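Local coordinates for pirin family protein (PDB 6D0P), which probably acts as a metal-dependent quercetin 2,3-dioxygenase of the pirin family, with one metal ion, predicted to be iron, in a cupin fold, at residues S39-L44 with L128-P133; H64-F69 with A104-E109; Q77-H82 with T91-D96. One frame throughout, in Å; residues are numbered along the deposited sequence.

Contact 1: residues S39-L44 with L128-P133; sequences SPFLLL and LWVNLP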
loop_
_atom_site.group_PDB
_atom_site.type_symbol
_atom_site.label_atom_id
_atom_site.label_comp_id
_atom_site.label_asym_id
_atom_site.label_seq_id
_atom_site.Cartn_x
_atom_site.Cartn_y
_atom_site.Cartn_z
ATOM N N SER A 39 -10.482 -0.177 7.753
ATOM C CA SER A 39 -9.610 -0.858 8.752
ATOM C C SER A 39 -9.299 -2.298 8.325
ATOM O O SER A 39 -10.209 -3.089 8.068
ATOM C CB SER A 39 -10.243 -0.812 10.136
ATOM O OG SER A 39 -9.405 -1.414 11.118
ATOM N N PRO A 40 -8.034 -2.710 8.367
ATOM C CA PRO A 40 -6.900 -1.991 8.940
ATOM C C PRO A 40 -6.106 -1.065 8.016
ATOM O O PRO A 40 -5.015 -0.634 8.400
ATOM C CB PRO A 40 -5.994 -3.179 9.345
ATOM C CG PRO A 40 -6.238 -4.193 8.254
ATOM C CD PRO A 40 -7.715 -4.090 7.997
ATOM N N PHE A 41 -6.602 -0.806 6.805
ATOM C CA PHE A 41 -5.884 -0.003 5.856
ATOM C C PHE A 41 -6.144 1.469 6.146
ATOM O O PHE A 41 -7.245 1.821 6.491
ATOM C CB PHE A 41 -6.225 -0.437 4.432
ATOM C CG PHE A 41 -5.930 -1.899 4.249
ATOM C CD1 PHE A 41 -4.621 -2.339 4.151
ATOM C CD2 PHE A 41 -6.949 -2.838 4.278
ATOM C CE1 PHE A 41 -4.321 -3.693 4.059
ATOM C CE2 PHE A 41 -6.652 -4.187 4.170
ATOM C CZ PHE A 41 -5.345 -4.613 4.062
ATOM N N LEU A 42 -5.126 2.305 5.948
ATOM C CA LEU A 42 -5.220 3.746 6.295
ATOM C C LEU A 42 -5.132 4.670 5.074
ATOM O O LEU A 42 -5.766 5.737 5.078
ATOM C CB LEU A 42 -4.063 4.101 7.230
ATOM C CG LEU A 42 -4.158 3.577 8.659
ATOM C CD1 LEU A 42 -2.834 3.777 9.374
ATOM C CD2 LEU A 42 -5.316 4.245 9.390
ATOM N N LEU A 43 -4.367 4.293 4.073
ATOM C CA LEU A 43 -4.090 5.191 2.962
ATOM C C LEU A 43 -3.490 4.417 1.795
ATOM O O LEU A 43 -2.710 3.502 1.997
ATOM C CB LEU A 43 -3.093 6.244 3.446
ATOM C CG LEU A 43 -2.788 7.354 2.451
ATOM C CD1 LEU A 43 -3.212 8.702 2.997
ATOM C CD2 LEU A 43 -1.341 7.336 2.056
ATOM N N LEU A 44 -3.839 4.829 0.584
ATOM C CA LEU A 44 -3.226 4.268 -0.632
ATOM C C LEU A 44 -2.983 5.416 -1.607
ATOM O O LEU A 44 -3.939 6.138 -2.021
ATOM C CB LEU A 44 -4.102 3.181 -1.272
ATOM C CG LEU A 44 -3.408 2.331 -2.342
ATOM C CD1 LEU A 44 -4.227 1.091 -2.679
ATOM C CD2 LEU A 44 -3.139 3.120 -3.615
ATOM N N LEU A 128 1.142 2.112 0.480
ATOM C CA LEU A 128 0.009 1.725 1.282
ATOM C C LEU A 128 0.357 1.873 2.766
ATOM O O LEU A 128 1.404 1.371 3.220
ATOM C CB LEU A 128 -0.308 0.260 0.954
ATOM C CG LEU A 128 -1.341 -0.432 1.845
ATOM C CD1 LEU A 128 -2.730 0.078 1.538
ATOM C CD2 LEU A 128 -1.313 -1.938 1.643
ATOM N N TRP A 129 -0.479 2.554 3.522
ATOM C CA TRP A 129 -0.312 2.624 4.955
ATOM C C TRP A 129 -1.251 1.590 5.590
ATOM O O TRP A 129 -2.431 1.556 5.239
ATOM C CB TRP A 129 -0.645 4.007 5.471
ATOM C CG TRP A 129 0.286 5.103 5.063
ATOM C CD1 TRP A 129 1.277 5.080 4.118
ATOM C CD2 TRP A 129 0.225 6.450 5.550
ATOM N NE1 TRP A 129 1.880 6.305 4.048
ATOM C CE2 TRP A 129 1.256 7.168 4.911
ATOM C CE3 TRP A 129 -0.548 7.094 6.523
ATOM C CZ2 TRP A 129 1.492 8.514 5.183
ATOM C CZ3 TRP A 129 -0.306 8.422 6.803
ATOM C CH2 TRP A 129 0.687 9.125 6.125
ATOM N N VAL A 130 -0.725 0.808 6.505
ATOM C CA VAL A 130 -1.457 -0.215 7.235
ATOM C C VAL A 130 -1.407 0.121 8.724
ATOM O O VAL A 130 -0.316 0.332 9.308
ATOM C CB VAL A 130 -0.878 -1.613 6.983
ATOM C CG1 VAL A 130 -1.675 -2.694 7.697
ATOM C CG2 VAL A 130 -0.787 -1.915 5.492
ATOM N N ASN A 131 -2.563 0.079 9.359
ATOM C CA ASN A 131 -2.655 0.412 10.759
ATOM C C ASN A 131 -2.188 -0.767 11.617
ATOM O O ASN A 131 -2.185 -1.905 11.192
ATOM C CB ASN A 131 -4.079 0.826 11.146
ATOM C CG ASN A 131 -4.133 1.791 12.318
ATOM O OD1 ASN A 131 -3.099 2.134 12.910
ATOM N ND2 ASN A 131 -5.337 2.282 12.632
ATOM N N LEU A 132 -1.755 -0.439 12.817
ATOM C CA LEU A 132 -1.387 -1.428 13.827
ATOM C C LEU A 132 -2.432 -1.482 14.951
ATOM O O LEU A 132 -3.014 -0.455 15.340
ATOM C CB LEU A 132 -0.029 -1.028 14.408
ATOM C CG LEU A 132 1.165 -1.182 13.462
ATOM C CD1 LEU A 132 2.399 -0.489 14.013
ATOM C CD2 LEU A 132 1.435 -2.646 13.202
ATOM N N PRO A 133 -2.627 -2.676 15.525
ATOM C CA PRO A 133 -3.403 -2.772 16.735
ATOM C C PRO A 133 -2.756 -1.875 17.802
ATOM O O PRO A 133 -1.531 -1.704 17.784
ATOM C CB PRO A 133 -3.295 -4.236 17.183
ATOM C CG PRO A 133 -2.922 -4.956 15.909
ATOM C CD PRO A 133 -2.065 -3.967 15.151
#
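Leu-43 sets its CD2 methyl on one face of the Trp-129 indole, a knob on a flat plate, over the five-membered ring: 3.8 Å from the centroid and only 6° off the ring normal, a CH-pi contact. CG of Leu-43 is anti to its backbone N (chi1 -174°), which brings the branch alongside the indole, both pointing the same way. Leu-42 also faces Trp-129, its CB 3.8 Å from CB of Trp-129, so two residues of 41-44 oppose one of 128-131: a classic beta bulge in an antiparallel pair. Backbone bonds flank it, Leu-42 N to Trp-129 O and Trp-129 N to Leu-43 O, both 2.9 Å. From the bulge, the forked end of Leu-42 reaches on to Asn-131: CD1 rests on CA, 3.6 Å away, and on CB, and CD2 lies beside ND2, the two side chains crossing obliquely. OD1 of Asn-131 takes a hydrogen bond from Lys-137 NZ. The cis-proline Pro-40 continues the pairing by offering its O to Asn-131 N at 2.7 Å. On the other face, Leu-128 CD1 and Val-130 CG2 both rest against CD1 of the Phe-41 ring, the former at 4.0 Å; branched aliphatic groups suit this buried side. Strand 23-30 borders 41-44 and strand 69-75 borders 128-131, while Leu-251 of strand 245-253 packs on Phe-41, Leu-44 and Leu-128, joining the two cupin halves.

Contact 2: residues H64-F69 with A104-E109; sequences HPHRGF and AGVLHE. With MN (manganese (II) ion), chain G.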
loop_
_atom_site.group_PDB
_atom_site.type_symbol
_atom_site.label_atom_id
_atom_site.label_comp_id
_atom_site.label_asym_id
_atom_site.label_seq_id
_atom_site.Cartn_x
_atom_site.Cartn_y
_atom_site.Cartn_z
ATOM N N HIS A 64 11.152 13.083 7.106
ATOM C CA HIS A 64 9.836 13.216 7.692
ATOM C C HIS A 64 9.625 12.053 8.668
ATOM O O HIS A 64 10.210 10.994 8.517
ATOM C CB HIS A 64 8.733 13.234 6.623
ATOM C CG HIS A 64 8.665 11.984 5.813
ATOM N ND1 HIS A 64 9.473 11.781 4.716
ATOM C CD2 HIS A 64 7.886 10.880 5.922
ATOM C CE1 HIS A 64 9.204 10.601 4.188
ATOM N NE2 HIS A 64 8.238 10.025 4.913
ATOM N N PRO A 65 8.787 12.265 9.668
ATOM C CA PRO A 65 8.532 11.241 10.643
ATOM C C PRO A 65 7.278 10.402 10.383
ATOM O O PRO A 65 6.389 10.815 9.620
ATOM C CB PRO A 65 8.331 12.039 11.938
ATOM C CG PRO A 65 7.660 13.294 11.468
ATOM C CD PRO A 65 8.306 13.571 10.131
ATOM N N HIS A 66 7.244 9.239 11.030
ATOM C CA HIS A 66 6.057 8.385 11.091
ATOM C C HIS A 66 5.999 7.749 12.474
ATOM O O HIS A 66 7.059 7.409 13.052
ATOM C CB HIS A 66 6.060 7.243 10.058
ATOM C CG HIS A 66 6.057 7.662 8.632
ATOM N ND1 HIS A 66 4.979 8.326 8.071
ATOM C CD2 HIS A 66 6.944 7.440 7.633
ATOM C CE1 HIS A 66 5.234 8.543 6.783
ATOM N NE2 HIS A 66 6.426 7.985 6.486
ATOM N N ARG A 67 4.785 7.573 13.000
ATOM C CA ARG A 67 4.620 6.828 14.219
ATOM C C ARG A 67 3.242 6.170 14.211
ATOM O O ARG A 67 2.252 6.812 13.819
ATOM C CB ARG A 67 4.760 7.721 15.458
ATOM C CG ARG A 67 4.368 7.038 16.768
ATOM C CD ARG A 67 4.474 7.934 18.001
ATOM N NE ARG A 67 5.865 8.166 18.385
ATOM C CZ ARG A 67 6.244 8.911 19.419
ATOM N NH1 ARG A 67 5.336 9.561 20.143
ATOM N NH2 ARG A 67 7.526 8.991 19.730
ATOM N N GLY A 68 3.203 4.902 14.642
ATOM C CA GLY A 68 1.950 4.215 14.921
ATOM C C GLY A 68 1.438 3.250 13.860
ATOM O O GLY A 68 0.418 2.591 14.095
ATOM N N PHE A 69 2.093 3.140 12.730
ATOM C CA PHE A 69 1.555 2.319 11.661
ATOM C C PHE A 69 2.699 1.834 10.776
ATOM O O PHE A 69 3.889 2.004 11.119
ATOM C CB PHE A 69 0.495 3.122 10.890
ATOM C CG PHE A 69 1.037 4.369 10.267
ATOM C CD1 PHE A 69 1.197 5.523 11.015
ATOM C CD2 PHE A 69 1.394 4.389 8.934
ATOM C CE1 PHE A 69 1.706 6.675 10.435
ATOM C CE2 PHE A 69 1.908 5.543 8.360
ATOM C CZ PHE A 69 2.071 6.674 9.113
ATOM N N ALA A 104 7.035 2.828 17.151
ATOM C CA ALA A 104 7.335 3.903 18.102
ATOM C C ALA A 104 7.913 5.119 17.380
ATOM O O ALA A 104 7.874 6.219 17.943
ATOM C CB ALA A 104 8.286 3.422 19.184
ATOM N N GLY A 105 8.483 4.930 16.185
ATOM C CA GLY A 105 8.914 6.077 15.424
ATOM C C GLY A 105 10.094 5.820 14.497
ATOM O O GLY A 105 10.963 5.004 14.768
ATOM N N VAL A 106 10.071 6.531 13.392
ATOM C CA VAL A 106 11.127 6.546 12.419
ATOM C C VAL A 106 11.162 7.955 11.824
ATOM O O VAL A 106 10.118 8.635 11.715
ATOM C CB VAL A 106 10.910 5.485 11.312
ATOM C CG1 VAL A 106 9.671 5.783 10.488
ATOM C CG2 VAL A 106 12.107 5.346 10.390
ATOM N N LEU A 107 12.360 8.369 11.434
ATOM C CA LEU A 107 12.564 9.598 10.680
ATOM C C LEU A 107 13.317 9.195 9.408
ATOM O O LEU A 107 14.454 8.675 9.513
ATOM C CB LEU A 107 13.366 10.587 11.523
ATOM C CG LEU A 107 13.516 11.978 10.927
ATOM C CD1 LEU A 107 12.199 12.734 10.985
ATOM C CD2 LEU A 107 14.599 12.762 11.653
ATOM N N HIS A 108 12.708 9.391 8.239
ATOM C CA HIS A 108 13.340 8.909 7.023
ATOM C C HIS A 108 13.054 9.805 5.820
ATOM O O HIS A 108 12.192 10.695 5.834
ATOM C CB HIS A 108 12.954 7.438 6.802
ATOM C CG HIS A 108 11.602 7.180 6.222
ATOM N ND1 HIS A 108 11.322 6.018 5.534
ATOM C CD2 HIS A 108 10.487 7.936 6.150
ATOM C CE1 HIS A 108 10.066 6.068 5.107
ATOM N NE2 HIS A 108 9.546 7.230 5.463
ATOM N N GLU A 109 13.843 9.544 4.784
ATOM C CA GLU A 109 13.703 10.172 3.505
ATOM C C GLU A 109 13.490 9.061 2.467
ATOM O O GLU A 109 13.942 7.929 2.663
ATOM C CB GLU A 109 14.935 11.008 3.164
ATOM C CG GLU A 109 16.195 10.177 3.071
ATOM C CD GLU A 109 17.474 10.966 2.851
ATOM O OE1 GLU A 109 18.386 10.426 2.168
ATOM O OE2 GLU A 109 17.553 12.111 3.352
HETATM MN MN MN G . 7.588 7.989 4.634
HETATM O O HOH W 1 7.096 5.664 3.981
HETATM O O HOH W 2 5.711 8.316 3.487
#
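His-64, His-66 and His-108 converge through their NE2 atoms on one manganese ion, with NE2 of His-64 2.2 Å and NE2 of His-108 2.3 Å from the metal. Two kinds of first torsion lead there. His-64 places CG between its own N and carbonyl carbon (chi1 62°), and His-108 does likewise, whereas His-66 has CG beside its backbone N, bringing its ring in from farther along the strand. The edge of His-108 is directed at the face of His-64 in an offset edge-to-face pair, planes at 63°; metal coordination rather than any bond between them holds their NE2 atoms close. Imidazole suits these positions because one nitrogen can bind metal while the other remains available, and ND1 of His-64 is in fact hydrogen-bonded to Gly-62 O, which helps fix the ring's rotation. Two waters and Glu-110 complete six ligands, the three-histidine, one-glutamate set of a cupin metal site, consistent with the iron predicted for this enzyme. Beneath the rings the strands are antiparallel: His-64 and His-108 exchange two backbone bonds, as do His-66 and Val-106, so the ligands project from one face. Val-106 CG1 lies near the ring plane at the edge of His-66 and touches its CB at 3.9 Å. On the reverse face Leu-107 reaches across to Pro-65, CD1 to CB 4.0 Å, and both pack on Phe-281 of helix 271-282. Arg-67 extends to CD and bends at chi3 (-73°), which turns NE to Ala-104 O at 2.8 Å; the donor stands above the carbonyl plane, and a weak second bond comes from NH2. NH1 forms a salt bridge with Asp-280 of that same helix.

Contact 3: residues Q77-H82 with T91-D96; sequences QGEVTH and TIKTGD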
loop_
_atom_site.group_PDB
_atom_site.type_symbol
_atom_site.label_atom_id
_atom_site.label_comp_id
_atom_site.label_asym_id
_atom_site.label_seq_id
_atom_site.Cartn_x
_atom_site.Cartn_y
_atom_site.Cartn_z
ATOM N N GLN A 77 7.715 0.367 -11.588
ATOM C CA GLN A 77 8.653 0.843 -12.609
ATOM C C GLN A 77 9.574 1.841 -11.914
ATOM O O GLN A 77 9.120 2.666 -11.115
ATOM C CB GLN A 77 7.958 1.504 -13.798
ATOM C CG GLN A 77 6.994 0.595 -14.550
ATOM C CD GLN A 77 6.532 1.198 -15.855
ATOM O OE1 GLN A 77 7.314 1.374 -16.793
ATOM N NE2 GLN A 77 5.249 1.504 -15.934
ATOM N N GLY A 78 10.859 1.749 -12.193
ATOM C CA GLY A 78 11.794 2.606 -11.469
ATOM C C GLY A 78 12.138 2.027 -10.100
ATOM O O GLY A 78 11.767 0.884 -9.780
ATOM N N GLU A 79 12.825 2.819 -9.268
ATOM C CA GLU A 79 13.370 2.329 -8.001
ATOM C C GLU A 79 13.335 3.438 -6.953
ATOM O O GLU A 79 13.510 4.591 -7.295
ATOM C CB GLU A 79 14.844 1.941 -8.127
ATOM C CG GLU A 79 15.182 0.956 -9.223
ATOM C CD GLU A 79 16.625 0.453 -9.191
ATOM O OE1 GLU A 79 17.518 1.157 -8.596
ATOM O OE2 GLU A 79 16.880 -0.647 -9.786
ATOM N N VAL A 80 13.176 3.052 -5.681
ATOM C CA VAL A 80 13.133 3.992 -4.569
ATOM C C VAL A 80 14.211 3.615 -3.552
ATOM O O VAL A 80 14.320 2.448 -3.162
ATOM C CB VAL A 80 11.737 4.003 -3.921
ATOM C CG1 VAL A 80 11.685 4.804 -2.623
ATOM C CG2 VAL A 80 10.676 4.496 -4.888
ATOM N N THR A 81 15.022 4.596 -3.153
ATOM C CA THR A 81 15.982 4.430 -2.090
ATOM C C THR A 81 15.439 5.178 -0.858
ATOM O O THR A 81 14.878 6.283 -0.983
ATOM C CB THR A 81 17.372 4.921 -2.493
ATOM O OG1 THR A 81 17.854 4.055 -3.522
ATOM C CG2 THR A 81 18.365 4.915 -1.343
ATOM N N HIS A 82 15.549 4.565 0.309
ATOM C CA HIS A 82 15.081 5.181 1.541
ATOM C C HIS A 82 16.215 5.079 2.561
ATOM O O HIS A 82 17.032 4.178 2.490
ATOM C CB HIS A 82 13.766 4.563 2.023
ATOM C CG HIS A 82 13.819 3.081 2.180
ATOM N ND1 HIS A 82 14.001 2.478 3.399
ATOM C CD2 HIS A 82 13.779 2.086 1.263
ATOM C CE1 HIS A 82 14.051 1.167 3.233
ATOM N NE2 HIS A 82 13.908 0.899 1.930
ATOM N N THR A 91 17.342 -0.060 -0.856
ATOM C CA THR A 91 16.847 0.283 -2.184
ATOM C C THR A 91 15.797 -0.731 -2.635
ATOM O O THR A 91 16.033 -1.926 -2.616
ATOM C CB THR A 91 17.986 0.388 -3.195
ATOM O OG1 THR A 91 18.755 1.540 -2.854
ATOM C CG2 THR A 91 17.491 0.546 -4.616
ATOM N N ILE A 92 14.642 -0.210 -3.015
ATOM C CA ILE A 92 13.523 -1.007 -3.493
ATOM C C ILE A 92 13.611 -1.046 -5.025
ATOM O O ILE A 92 13.316 -0.052 -5.678
ATOM C CB ILE A 92 12.193 -0.380 -3.034
ATOM C CG1 ILE A 92 12.209 -0.023 -1.542
ATOM C CG2 ILE A 92 11.016 -1.271 -3.409
ATOM C CD1 ILE A 92 11.011 0.783 -1.076
ATOM N N LYS A 93 13.999 -2.173 -5.595
ATOM C CA LYS A 93 14.098 -2.265 -7.054
ATOM C C LYS A 93 12.732 -2.642 -7.625
ATOM O O LYS A 93 11.792 -2.967 -6.866
ATOM C CB LYS A 93 15.151 -3.295 -7.472
ATOM C CG LYS A 93 16.554 -3.085 -6.934
ATOM C CD LYS A 93 17.542 -4.107 -7.489
ATOM C CE LYS A 93 18.924 -3.970 -6.895
ATOM N NZ LYS A 93 19.893 -4.907 -7.516
ATOM N N THR A 94 12.609 -2.596 -8.955
ATOM C CA THR A 94 11.348 -2.941 -9.607
ATOM C C THR A 94 10.952 -4.365 -9.182
ATOM O O THR A 94 11.758 -5.293 -9.233
ATOM C CB THR A 94 11.451 -2.801 -11.136
ATOM O OG1 THR A 94 11.425 -1.407 -11.448
ATOM C CG2 THR A 94 10.315 -3.464 -11.881
ATOM N N GLY A 95 9.737 -4.517 -8.696
ATOM C CA GLY A 95 9.253 -5.831 -8.251
ATOM C C GLY A 95 9.490 -6.086 -6.773
ATOM O O GLY A 95 8.904 -7.046 -6.218
ATOM N N ASP A 96 10.323 -5.273 -6.124
ATOM C CA ASP A 96 10.583 -5.441 -4.679
ATOM C C ASP A 96 9.497 -4.749 -3.861
ATOM O O ASP A 96 8.709 -3.920 -4.385
ATOM C CB ASP A 96 11.919 -4.826 -4.236
ATOM C CG ASP A 96 13.178 -5.460 -4.807
ATOM O OD1 ASP A 96 13.057 -6.518 -5.483
ATOM O OD2 ASP A 96 14.291 -4.884 -4.544
HETATM O O HOH W 3 11.746 0.005 -14.239
HETATM O O HOH W 4 14.992 -2.173 -10.699
#
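The backbones of 77-82 and 91-96 run antiparallel, Val-80 and Ile-92 forming a hydrogen-bonded pair in which Ile-92 N reaches Val-80 O at 2.7 Å with an N-H...O angle of 171°, and Val-80 N returns a bond to Ile-92 O. This is the base of the beta hairpin of strands 80-84 and 89-92, within the N-terminal cupin domain. One step on, Thr-81 and Thr-91 are a non-hydrogen-bonded pair whose hydroxyls meet instead, OG1 to OG1 at 2.8 Å. Each OG1 stands beside its own backbone N (chi1 -67° and -69°), which turns both oxygens to the centre of the pair; threonine suits such a place, branched for a strand yet able to bond across it. On the opposite face Ile-92 meets the edge of the His-82 ring, its CG1 3.8 Å from CD2 near the ring plane, with the two side chains crossing at about a right angle. A residue with a long flexible branch fits here, since CG1 and CD1 both reach CD2 of the ring. Val-80 turns to the same side and packs on Phe-123 and Met-125 of strand 121-131.

Toward the open end of the pair, Glu-79 runs alongside Lys-93: the carboxylate OE2 lies 3.8 Å from CG of Lys-93, and Glu-79 CG near Lys-93 CA, while the charged ends stay apart. OE1 is hydrogen-bonded to Ser-113, and a water bridges OE2 to Thr-94 N. Lys-93 opens a type II turn closed by Asp-96 N to Lys-93 O, with Gly-95 at its third position, where positive phi favours glycine; OD2 of Asp-96 accepts Lys-93 N. Thr-94 OG1 donates to Gly-78 O at 2.9 Å and accepts from a second water, itself receiving the N-H of Gly-78.

From the N terminus, residues 39-44 lead into strand 41-52, and their partner 128-133 arrives only after most of the N-terminal cupin has been laid down; contact 1 therefore closes the widest loop. Contact 2 lies inside it, bringing 104-109 back to 64-69, and contact 3 is nested again within that loop as a local hairpin. None of the three cross. Contacts 1 and 2 touch where the chain passes from metal-bearing strand 64-66 into strand 69-75, whose first residue, Phe-69, packs on Trp-129 and Leu-42. Contacts 2 and 3 share the metal-bearing sheet, strand 106-112 neighbouring 80-84, and meet at Glu-109 and His-82.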